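Local coordinates for protein polysaccharide Lyase Family 6 (Bacteroides cellulosilyticus, PDB 6QPS) that binds calcium and acts as a mannuronic acid-specific alginate lyase of polysaccharide lyase family 6, at residues D197-G202 with E232-F237; I166-F171 with I445-P450; Q381-K386 with W404-K409. One frame throughout, in Å; residues are numbered along the deposited sequence. Where two conformers were deposited one is given.

Contact 1: residues D197-G202 with E232-F237; sequences DHNFFG and EDNVFF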
loop_
_atom_site.group_PDB
_atom_site.type_symbol
_atom_site.label_atom_id
_atom_site.label_comp_id
_atom_site.label_asym_id
_atom_site.label_seq_id
_atom_site.Cartn_x
_atom_site.Cartn_y
_atom_site.Cartn_z
ATOM N N ASP A 197 -1.601 7.103 6.313
ATOM C CA ASP A 197 -2.792 6.781 7.087
ATOM C C ASP A 197 -4.038 7.520 6.608
ATOM O O ASP A 197 -3.995 8.675 6.173
ATOM C CB ASP A 197 -2.580 7.055 8.600
ATOM C CG ASP A 197 -2.439 8.539 8.925
ATOM O OD1 ASP A 197 -1.403 9.135 8.607
ATOM O OD2 ASP A 197 -3.407 9.131 9.480
ATOM N N HIS A 198 -5.176 6.846 6.735
ATOM C CA HIS A 198 -6.490 7.442 6.457
ATOM C C HIS A 198 -6.625 7.957 5.023
ATOM O O HIS A 198 -7.396 8.887 4.767
ATOM C CB HIS A 198 -6.860 8.539 7.463
ATOM C CG HIS A 198 -6.904 8.060 8.877
ATOM N ND1 HIS A 198 -8.003 7.443 9.443
ATOM C CD2 HIS A 198 -5.970 8.122 9.849
ATOM C CE1 HIS A 198 -7.737 7.156 10.708
ATOM N NE2 HIS A 198 -6.502 7.540 10.975
ATOM N N ASN A 199 -5.917 7.342 4.076
ATOM C CA ASN A 199 -6.063 7.707 2.672
ATOM C C ASN A 199 -7.040 6.771 1.978
ATOM O O ASN A 199 -7.265 5.632 2.409
ATOM C CB ASN A 199 -4.711 7.630 1.969
ATOM C CG ASN A 199 -3.700 8.511 2.610
ATOM O OD1 ASN A 199 -3.763 9.731 2.521
ATOM N ND2 ASN A 199 -2.730 7.898 3.254
ATOM N N PHE A 200 -7.648 7.280 0.906
ATOM C CA PHE A 200 -8.525 6.513 0.029
ATOM C C PHE A 200 -7.818 6.370 -1.322
ATOM O O PHE A 200 -7.705 7.341 -2.087
ATOM C CB PHE A 200 -9.883 7.216 -0.107
ATOM C CG PHE A 200 -10.989 6.342 -0.680
ATOM C CD1 PHE A 200 -11.048 6.070 -2.035
ATOM C CD2 PHE A 200 -11.956 5.805 0.152
ATOM C CE1 PHE A 200 -12.073 5.282 -2.549
ATOM C CE2 PHE A 200 -12.970 5.014 -0.359
ATOM C CZ PHE A 200 -13.010 4.752 -1.702
ATOM N N PHE A 201 -7.335 5.166 -1.600
ATOM C CA PHE A 201 -6.709 4.838 -2.879
ATOM C C PHE A 201 -7.826 4.257 -3.742
ATOM O O PHE A 201 -8.292 3.144 -3.492
ATOM C CB PHE A 201 -5.566 3.844 -2.678
ATOM C CG PHE A 201 -4.427 4.377 -1.842
ATOM C CD1 PHE A 201 -4.397 4.131 -0.490
ATOM C CD2 PHE A 201 -3.393 5.119 -2.396
ATOM C CE1 PHE A 201 -3.383 4.612 0.304
ATOM C CE2 PHE A 201 -2.342 5.591 -1.600
ATOM C CZ PHE A 201 -2.348 5.345 -0.250
ATOM N N GLY A 202 -8.327 5.040 -4.698
ATOM C CA GLY A 202 -9.442 4.640 -5.540
ATOM C C GLY A 202 -9.053 3.879 -6.793
ATOM O O GLY A 202 -7.956 3.319 -6.919
ATOM N N GLU A 232 -1.527 2.424 7.650
ATOM C CA GLU A 232 -2.565 2.181 8.652
ATOM C C GLU A 232 -3.874 2.882 8.308
ATOM O O GLU A 232 -3.887 4.037 7.893
ATOM C CB GLU A 232 -2.023 2.650 10.013
ATOM C CG GLU A 232 -2.883 2.404 11.222
ATOM C CD GLU A 232 -2.229 2.962 12.487
ATOM O OE1 GLU A 232 -2.163 4.205 12.626
ATOM O OE2 GLU A 232 -1.725 2.156 13.324
ATOM N N ASP A 233 -4.986 2.171 8.467
ATOM C CA ASP A 233 -6.311 2.781 8.368
ATOM C C ASP A 233 -6.578 3.391 6.985
ATOM O O ASP A 233 -7.249 4.416 6.879
ATOM C CB ASP A 233 -6.553 3.833 9.463
ATOM C CG ASP A 233 -6.579 3.259 10.855
ATOM O OD1 ASP A 233 -7.120 2.158 11.056
ATOM O OD2 ASP A 233 -6.040 3.913 11.778
ATOM N N ASN A 234 -6.089 2.753 5.921
ATOM C CA ASN A 234 -6.360 3.214 4.565
ATOM C C ASN A 234 -7.375 2.305 3.875
ATOM O O ASN A 234 -7.509 1.123 4.211
ATOM C CB ASN A 234 -5.095 3.204 3.697
ATOM C CG ASN A 234 -3.956 4.037 4.275
ATOM O OD1 ASN A 234 -3.922 5.268 4.146
ATOM N ND2 ASN A 234 -2.977 3.360 4.882
ATOM N N VAL A 235 -8.086 2.876 2.891
ATOM C CA VAL A 235 -8.996 2.132 2.014
ATOM C C VAL A 235 -8.374 2.004 0.629
ATOM O O VAL A 235 -7.847 2.982 0.084
ATOM C CB VAL A 235 -10.366 2.819 1.897
ATOM C CG1 VAL A 235 -11.266 2.084 0.920
ATOM C CG2 VAL A 235 -11.045 2.886 3.229
ATOM N N PHE A 236 -8.429 0.787 0.078
ATOM C CA PHE A 236 -8.054 0.478 -1.305
ATOM C C PHE A 236 -9.329 0.013 -2.004
ATOM O O PHE A 236 -9.876 -1.044 -1.673
ATOM C CB PHE A 236 -6.949 -0.581 -1.341
ATOM C CG PHE A 236 -5.691 -0.126 -0.645
ATOM C CD1 PHE A 236 -5.578 -0.227 0.731
ATOM C CD2 PHE A 236 -4.662 0.443 -1.352
ATOM C CE1 PHE A 236 -4.444 0.229 1.381
ATOM C CE2 PHE A 236 -3.522 0.901 -0.698
ATOM C CZ PHE A 236 -3.427 0.806 0.664
ATOM N N PHE A 237 -9.819 0.799 -2.959
ATOM C CA PHE A 237 -11.130 0.605 -3.606
ATOM C C PHE A 237 -10.925 0.399 -5.102
ATOM O O PHE A 237 -10.513 1.325 -5.814
ATOM C CB PHE A 237 -11.977 1.852 -3.325
ATOM C CG PHE A 237 -13.311 1.930 -4.045
ATOM C CD1 PHE A 237 -13.449 2.662 -5.214
ATOM C CD2 PHE A 237 -14.441 1.348 -3.491
ATOM C CE1 PHE A 237 -14.694 2.785 -5.849
ATOM C CE2 PHE A 237 -15.688 1.458 -4.128
ATOM C CZ PHE A 237 -15.812 2.161 -5.294
HETATM O O HOH W 1 -9.641 5.414 7.670
#
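Asn-234 OD1 takes two hydrogen bonds from Asn-199: backbone N at 2.9 Å and side-chain ND2 at 3.0 Å, reaching it from opposite faces of its carbonyl plane. Both side chains hold CG beside the backbone N (chi1 -58° and -57°), which lays one amide alongside the other, nearly parallel. The ladder runs on: Asn-199 OD1 accepts from Cys-169 N, and Asn-258 OD1 accepts from Asn-234 N. Beyond the asparagines the backbones pair as parallel strands, with Phe-201 N to Val-235 O and Phe-237 N to Phe-201 O both 2.8 Å. On one face of the sheet Phe-201 and Phe-236 lie side by side with planes 7° apart but slid, so CD1 of Phe-201 meets CE2 of Phe-236 at 3.4 Å. They continue a column that includes Phe-171 and Phe-260. On the other face the Phe-200 ring lies beside Val-235, its CZ 3.5 Å from Phe-237 CB, and is covered by helix 454-465. Asp-233 CB sits over the His-198 ring, while OD1 of this aspartate pairs with Arg-257. Asparagine and phenylalanine ladders of this kind mark a right-handed parallel beta-helix; here buried amides satisfy the turn's backbone N-H groups.

Contact 2: residues I166-F171 with I445-P450; sequences IDHCYF and IFTVGP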
loop_
_atom_site.group_PDB
_atom_site.type_symbol
_atom_site.label_atom_id
_atom_site.label_comp_id
_atom_site.label_asym_id
_atom_site.label_seq_id
_atom_site.Cartn_x
_atom_site.Cartn_y
_atom_site.Cartn_z
ATOM N N ILE A 166 1.669 11.076 4.782
ATOM C CA ILE A 166 0.620 11.247 3.775
ATOM C C ILE A 166 -0.688 10.784 4.425
ATOM O O ILE A 166 -0.814 9.603 4.770
ATOM C CB ILE A 166 0.896 10.386 2.527
ATOM C CG1 ILE A 166 2.315 10.606 1.977
ATOM C CG2 ILE A 166 -0.170 10.633 1.453
ATOM C CD1 ILE A 166 2.601 11.980 1.477
ATOM N N ASP A 167 -1.663 11.677 4.562
ATOM C CA ASP A 167 -2.882 11.303 5.275
ATOM C C ASP A 167 -4.126 12.029 4.764
ATOM O O ASP A 167 -4.084 13.179 4.308
ATOM C CB ASP A 167 -2.735 11.520 6.804
ATOM C CG ASP A 167 -2.664 13.006 7.173
ATOM O OD1 ASP A 167 -1.560 13.585 7.094
ATOM O OD2 ASP A 167 -3.721 13.630 7.489
ATOM N N HIS A 168 -5.258 11.343 4.897
ATOM C CA HIS A 168 -6.556 11.922 4.541
ATOM C C HIS A 168 -6.586 12.430 3.102
ATOM O O HIS A 168 -7.299 13.384 2.784
ATOM C CB HIS A 168 -6.996 12.988 5.544
ATOM C CG HIS A 168 -7.163 12.459 6.937
ATOM N ND1 HIS A 168 -6.154 12.496 7.873
ATOM C CD2 HIS A 168 -8.226 11.875 7.553
ATOM C CE1 HIS A 168 -6.585 11.957 9.002
ATOM N NE2 HIS A 168 -7.837 11.572 8.836
ATOM N N CYS A 169 -5.885 11.747 2.199
ATOM C CA CYS A 169 -5.856 12.084 0.776
ATOM C C CYS A 169 -6.690 11.094 -0.032
ATOM O O CYS A 169 -7.065 10.021 0.448
ATOM C CB CYS A 169 -4.414 12.086 0.260
ATOM S SG CYS A 169 -3.351 13.428 0.887
ATOM N N TYR A 170 -7.000 11.478 -1.273
ATOM C CA TYR A 170 -7.714 10.632 -2.237
ATOM C C TYR A 170 -6.876 10.568 -3.501
ATOM O O TYR A 170 -6.525 11.617 -4.061
ATOM C CB TYR A 170 -9.077 11.250 -2.553
ATOM C CG TYR A 170 -9.953 10.526 -3.561
ATOM C CD1 TYR A 170 -9.921 10.859 -4.898
ATOM C CD2 TYR A 170 -10.826 9.529 -3.165
ATOM C CE1 TYR A 170 -10.756 10.224 -5.830
ATOM C CE2 TYR A 170 -11.649 8.889 -4.083
ATOM C CZ TYR A 170 -11.600 9.240 -5.414
ATOM O OH TYR A 170 -12.428 8.582 -6.326
ATOM N N PHE A 171 -6.543 9.353 -3.934
ATOM C CA PHE A 171 -5.718 9.152 -5.121
ATOM C C PHE A 171 -6.446 8.178 -6.031
ATOM O O PHE A 171 -6.677 7.031 -5.635
ATOM C CB PHE A 171 -4.364 8.532 -4.764
ATOM C CG PHE A 171 -3.575 9.263 -3.699
ATOM C CD1 PHE A 171 -3.537 8.797 -2.397
ATOM C CD2 PHE A 171 -2.832 10.380 -4.012
ATOM C CE1 PHE A 171 -2.770 9.439 -1.439
ATOM C CE2 PHE A 171 -2.074 11.036 -3.032
ATOM C CZ PHE A 171 -2.036 10.542 -1.756
ATOM N N ILE A 445 -13.964 3.338 7.059
ATOM C CA ILE A 445 -14.450 4.207 5.990
ATOM C C ILE A 445 -14.951 5.578 6.426
ATOM O O ILE A 445 -15.093 6.470 5.581
ATOM C CB ILE A 445 -15.513 3.525 5.105
ATOM C CG1 ILE A 445 -16.815 3.282 5.879
ATOM C CG2 ILE A 445 -14.958 2.257 4.497
ATOM C CD1 ILE A 445 -17.976 2.770 5.002
ATOM N N PHE A 446 -15.243 5.782 7.685
ATOM C CA PHE A 446 -15.909 7.031 8.011
ATOM C C PHE A 446 -14.954 8.127 8.441
ATOM O O PHE A 446 -15.411 9.251 8.656
ATOM C CB PHE A 446 -17.033 6.791 9.004
ATOM C CG PHE A 446 -18.126 5.926 8.449
ATOM C CD1 PHE A 446 -18.428 4.712 9.044
ATOM C CD2 PHE A 446 -18.845 6.323 7.326
ATOM C CE1 PHE A 446 -19.436 3.921 8.545
ATOM C CE2 PHE A 446 -19.838 5.525 6.809
ATOM C CZ PHE A 446 -20.142 4.324 7.422
ATOM N N THR A 447 -13.645 7.850 8.471
ATOM C CA THR A 447 -12.618 8.832 8.779
ATOM C C THR A 447 -11.562 8.938 7.674
ATOM O O THR A 447 -10.478 9.486 7.903
ATOM C CB THR A 447 -11.987 8.403 10.109
ATOM O OG1 THR A 447 -10.840 9.200 10.370
ATOM C CG2 THR A 447 -11.645 6.888 10.066
ATOM N N VAL A 448 -11.848 8.428 6.489
ATOM C CA VAL A 448 -10.875 8.316 5.404
ATOM C C VAL A 448 -11.075 9.448 4.410
ATOM O O VAL A 448 -12.209 9.813 4.084
ATOM C CB VAL A 448 -11.024 6.942 4.710
ATOM C CG1 VAL A 448 -12.289 6.856 3.893
ATOM C CG2 VAL A 448 -9.814 6.646 3.853
ATOM N N GLY A 449 -9.965 9.977 3.892
ATOM C CA GLY A 449 -9.995 10.863 2.755
ATOM C C GLY A 449 -10.342 12.302 3.054
ATOM O O GLY A 449 -10.637 12.672 4.190
ATOM N N PRO A 450 -10.323 13.145 2.004
ATOM C CA PRO A 450 -10.742 14.554 2.135
ATOM C C PRO A 450 -12.246 14.739 1.966
ATOM O O PRO A 450 -12.792 14.425 0.903
ATOM C CB PRO A 450 -9.971 15.257 1.011
ATOM C CG PRO A 450 -9.772 14.149 -0.039
ATOM C CD PRO A 450 -9.816 12.809 0.658
#
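The turn at 168-169, where one coil of the parallel beta-helix bends between strands 165-167 and 170-172, is covered by the loop joining helices 433-445 and 454-465; His-168 meets Thr-447, Gly-449 and Pro-450 there. Its imidazole comes edge-on to the loop, with CD2 3.3 Å from Thr-447 O and near-coplanar with it. NE2 lies close to the same oxygen, but the angle is too poor for a hydrogen bond. The opposite side of the imidazole is fixed by its own neighbour: ND1 donates to Asp-167 OD2 at 2.7 Å, almost straight (176°), in the ring plane and on the anti lone pair. That carboxylate is also held by Arg-131 and Thr-133, and one face of the ring stacks on His-198. The backbone of His-168 carries the rest. Its O lies 3.2 Å from Gly-449 C and 3.3 Å from Pro-450 CD, beside a peptide whose proline nitrogen has no hydrogen to give. Gly-449 has a positive phi (81°), a conformation that favours glycine. Pro-450 CD also rests 3.6 Å from Tyr-170 CB, while the phenol, extended from the backbone with CG anti to N (chi1 179°), runs off to hydrogen-bond Asn-459 on helix 454-465. No hydrogen bond joins the two segments: shape, and perhaps weak attractions of Thr-447 O for a ring C-H and of His-168 O for the Gly-Pro peptide, hold them, while a backbone hydrogen bond between Gly-449 and His-198 of the next coil fastens the loop; the Asp-167 bond sets the ring's rotation.

Contact 3: residues Q381-K386 with W404-K409; sequences QTPDLK and WAFSDK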
loop_
_atom_site.group_PDB
_atom_site.type_symbol
_atom_site.label_atom_id
_atom_site.label_comp_id
_atom_site.label_asym_id
_atom_site.label_seq_id
_atom_site.Cartn_x
_atom_site.Cartn_y
_atom_site.Cartn_z
ATOM N N GLN A 381 -18.188 -22.446 1.734
ATOM C CA GLN A 381 -19.090 -23.445 1.178
ATOM C C GLN A 381 -18.274 -24.687 0.830
ATOM O O GLN A 381 -18.378 -25.714 1.509
ATOM C CB GLN A 381 -19.814 -22.866 -0.039
ATOM C CG GLN A 381 -20.840 -21.812 0.346
ATOM C CD GLN A 381 -20.193 -20.508 0.789
ATOM O OE1 GLN A 381 -19.412 -19.900 0.045
ATOM N NE2 GLN A 381 -20.511 -20.071 2.010
ATOM N N THR A 382 -17.444 -24.588 -0.206
ATOM C CA THR A 382 -16.507 -25.622 -0.616
ATOM C C THR A 382 -15.100 -25.168 -0.262
ATOM O O THR A 382 -14.736 -24.037 -0.603
ATOM C CB THR A 382 -16.598 -25.801 -2.140
ATOM O OG1 THR A 382 -17.921 -26.227 -2.504
ATOM C CG2 THR A 382 -15.587 -26.809 -2.617
ATOM N N PRO A 383 -14.290 -25.982 0.419
ATOM C CA PRO A 383 -12.917 -25.570 0.726
ATOM C C PRO A 383 -11.997 -25.627 -0.486
ATOM O O PRO A 383 -12.078 -26.528 -1.330
ATOM C CB PRO A 383 -12.482 -26.582 1.796
ATOM C CG PRO A 383 -13.277 -27.812 1.491
ATOM C CD PRO A 383 -14.593 -27.342 0.924
ATOM N N ASP A 384 -11.105 -24.643 -0.539
ATOM C CA ASP A 384 -10.073 -24.521 -1.568
ATOM C C ASP A 384 -8.728 -24.535 -0.844
ATOM O O ASP A 384 -8.203 -23.497 -0.420
ATOM C CB ASP A 384 -10.269 -23.243 -2.383
ATOM C CG ASP A 384 -9.374 -23.187 -3.615
ATOM O OD1 ASP A 384 -8.491 -24.065 -3.773
ATOM O OD2 ASP A 384 -9.571 -22.252 -4.419
ATOM N N LEU A 385 -8.173 -25.736 -0.703
ATOM C CA LEU A 385 -6.910 -25.958 -0.008
ATOM C C LEU A 385 -5.970 -26.643 -0.983
ATOM O O LEU A 385 -6.287 -27.724 -1.482
ATOM C CB LEU A 385 -7.122 -26.859 1.210
ATOM C CG LEU A 385 -5.852 -27.356 1.910
ATOM C CD1 LEU A 385 -5.065 -26.221 2.486
ATOM C CD2 LEU A 385 -6.219 -28.381 3.000
ATOM N N LYS A 386 -4.835 -26.006 -1.257
ATOM C CA LYS A 386 -3.857 -26.491 -2.223
ATOM C C LYS A 386 -2.517 -26.656 -1.502
ATOM O O LYS A 386 -1.981 -25.681 -0.969
ATOM C CB LYS A 386 -3.696 -25.490 -3.381
ATOM C CG LYS A 386 -4.909 -25.226 -4.129
ATOM C CD LYS A 386 -5.032 -26.442 -4.686
ATOM C CE LYS A 386 -6.244 -26.989 -4.195
ATOM N NZ LYS A 386 -6.746 -27.853 -4.982
ATOM N N TRP A 404 -12.477 -25.402 11.010
ATOM C CA TRP A 404 -12.827 -25.789 9.648
ATOM C C TRP A 404 -14.346 -25.795 9.551
ATOM O O TRP A 404 -15.013 -26.625 10.190
ATOM C CB TRP A 404 -12.266 -27.191 9.399
ATOM C CG TRP A 404 -12.569 -27.824 8.065
ATOM C CD1 TRP A 404 -13.751 -28.414 7.667
ATOM C CD2 TRP A 404 -11.654 -27.996 6.970
ATOM N NE1 TRP A 404 -13.622 -28.900 6.390
ATOM C CE2 TRP A 404 -12.343 -28.675 5.949
ATOM C CE3 TRP A 404 -10.309 -27.656 6.766
ATOM C CZ2 TRP A 404 -11.743 -29.003 4.737
ATOM C CZ3 TRP A 404 -9.720 -27.975 5.559
ATOM C CH2 TRP A 404 -10.438 -28.655 4.560
ATOM N N ALA A 405 -14.904 -24.871 8.773
ATOM C CA ALA A 405 -16.367 -24.711 8.710
ATOM C C ALA A 405 -16.870 -24.614 7.266
ATOM O O ALA A 405 -16.941 -23.534 6.671
ATOM C CB ALA A 405 -16.829 -23.518 9.558
ATOM N N PHE A 406 -17.239 -25.762 6.695
ATOM C CA PHE A 406 -17.692 -25.871 5.309
ATOM C C PHE A 406 -18.972 -26.703 5.255
ATOM O O PHE A 406 -19.333 -27.401 6.206
ATOM C CB PHE A 406 -16.589 -26.451 4.416
ATOM C CG PHE A 406 -15.376 -25.543 4.293
ATOM C CD1 PHE A 406 -14.280 -25.669 5.146
ATOM C CD2 PHE A 406 -15.367 -24.535 3.358
ATOM C CE1 PHE A 406 -13.199 -24.814 5.019
ATOM C CE2 PHE A 406 -14.289 -23.690 3.227
ATOM C CZ PHE A 406 -13.211 -23.822 4.045
ATOM N N SER A 407 -19.667 -26.614 4.114
ATOM C CA SER A 407 -21.019 -27.153 4.006
ATOM C C SER A 407 -21.033 -28.670 4.099
ATOM O O SER A 407 -21.907 -29.240 4.763
ATOM C CB SER A 407 -21.650 -26.715 2.685
ATOM O OG SER A 407 -21.738 -25.308 2.592
ATOM N N ASP A 408 -20.095 -29.343 3.418
ATOM C CA ASP A 408 -20.031 -30.801 3.454
ATOM C C ASP A 408 -19.262 -31.203 4.702
ATOM O O ASP A 408 -18.072 -30.892 4.829
ATOM C CB ASP A 408 -19.338 -31.328 2.192
ATOM C CG ASP A 408 -19.372 -32.849 2.086
ATOM O OD1 ASP A 408 -19.587 -33.534 3.109
ATOM O OD2 ASP A 408 -19.187 -33.373 0.962
ATOM N N LYS A 409 -19.945 -31.879 5.632
ATOM C CA LYS A 409 -19.308 -32.266 6.881
ATOM C C LYS A 409 -18.345 -33.426 6.711
ATOM O O LYS A 409 -17.680 -33.800 7.680
ATOM C CB LYS A 409 -20.359 -32.603 7.948
ATOM C CG LYS A 409 -21.492 -31.594 8.048
ATOM C CD LYS A 409 -20.974 -30.191 8.333
ATOM C CE LYS A 409 -22.030 -29.138 7.991
ATOM N NZ LYS A 409 -23.025 -28.973 9.084
HETATM O O HOH W 2 -18.218 -28.435 1.351
#
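Pro-383 lies flat over one face of the Phe-406 ring, its CB 3.5 Å from the ring centroid and almost directly above it, a CH-pi contact. Its CA approaches the same ring, 3.4 Å from CE2. Phe-406 meets the proline because its CG stands beside the backbone N, anti to the carbonyl carbon (chi1 -66°), which swings the ring across toward 381-383 and leaves the carbonyl oxygen of Gln-381 at the ring's edge. Trp-404 reaches the same proline by a different route: with chi1 at 177° its indole is extended, and CZ2 comes 3.8 Å from Pro-383 CG, the two side chains crossing at about a right angle. CD1 of Phe-406 in turn sits 3.5 Å above the indole plane of Trp-404, toward its rim, so the proline is wedged where phenyl and indole converge. Leu-385 adds a looser touch at the indole's edge, CD2 to Trp-404 CZ3 4.4 Å. Phe-378 meets both aromatic rings edge-to-face, and Trp-404 NE1 is satisfied by Ser-411 OG.

At the solvent-facing end, Ser-407 N donates to Gln-381 O at 3.0 Å and 166°, in the carbonyl plane on a lone pair. The same oxygen accepts from a water 2.7 Å away, which itself accepts from Asp-408 N at 2.9 Å, so one carbonyl serves two successive backbone N-H groups, that of Ser-407 directly and that of Asp-408 through the water. Proline and aromatics thus fill the corner where the chain leaves strand 397-405 and the turn leading into strand 385-387 passes it, in the last coils of the parallel beta-helix found in PL6 lyases.

Overall arrangement
Contacts 1 and 2 are neighbours, their centres 6 Å apart, and share successive coils of the beta-helix: Phe-200 N lies 2.8 Å from Cys-169 O, and Gly-202 N lies 2.8 Å from Phe-171 O, both probable hydrogen bonds. Contact 2 adds the C-terminal loop outside these coils, and Val-448 also packs on Asn-199. The calcium ion, bound by Asn-210, Glu-213, Glu-242 and Glu-244, is about 14 Å from the side chain of Phe-236 in contact 1; contacts 2 and 3 are away from it. Contact 3 lies toward the far end of the solenoid, its centre 32 Å from that of contact 1 and 37 Å from that of contact 2, with no touch to either.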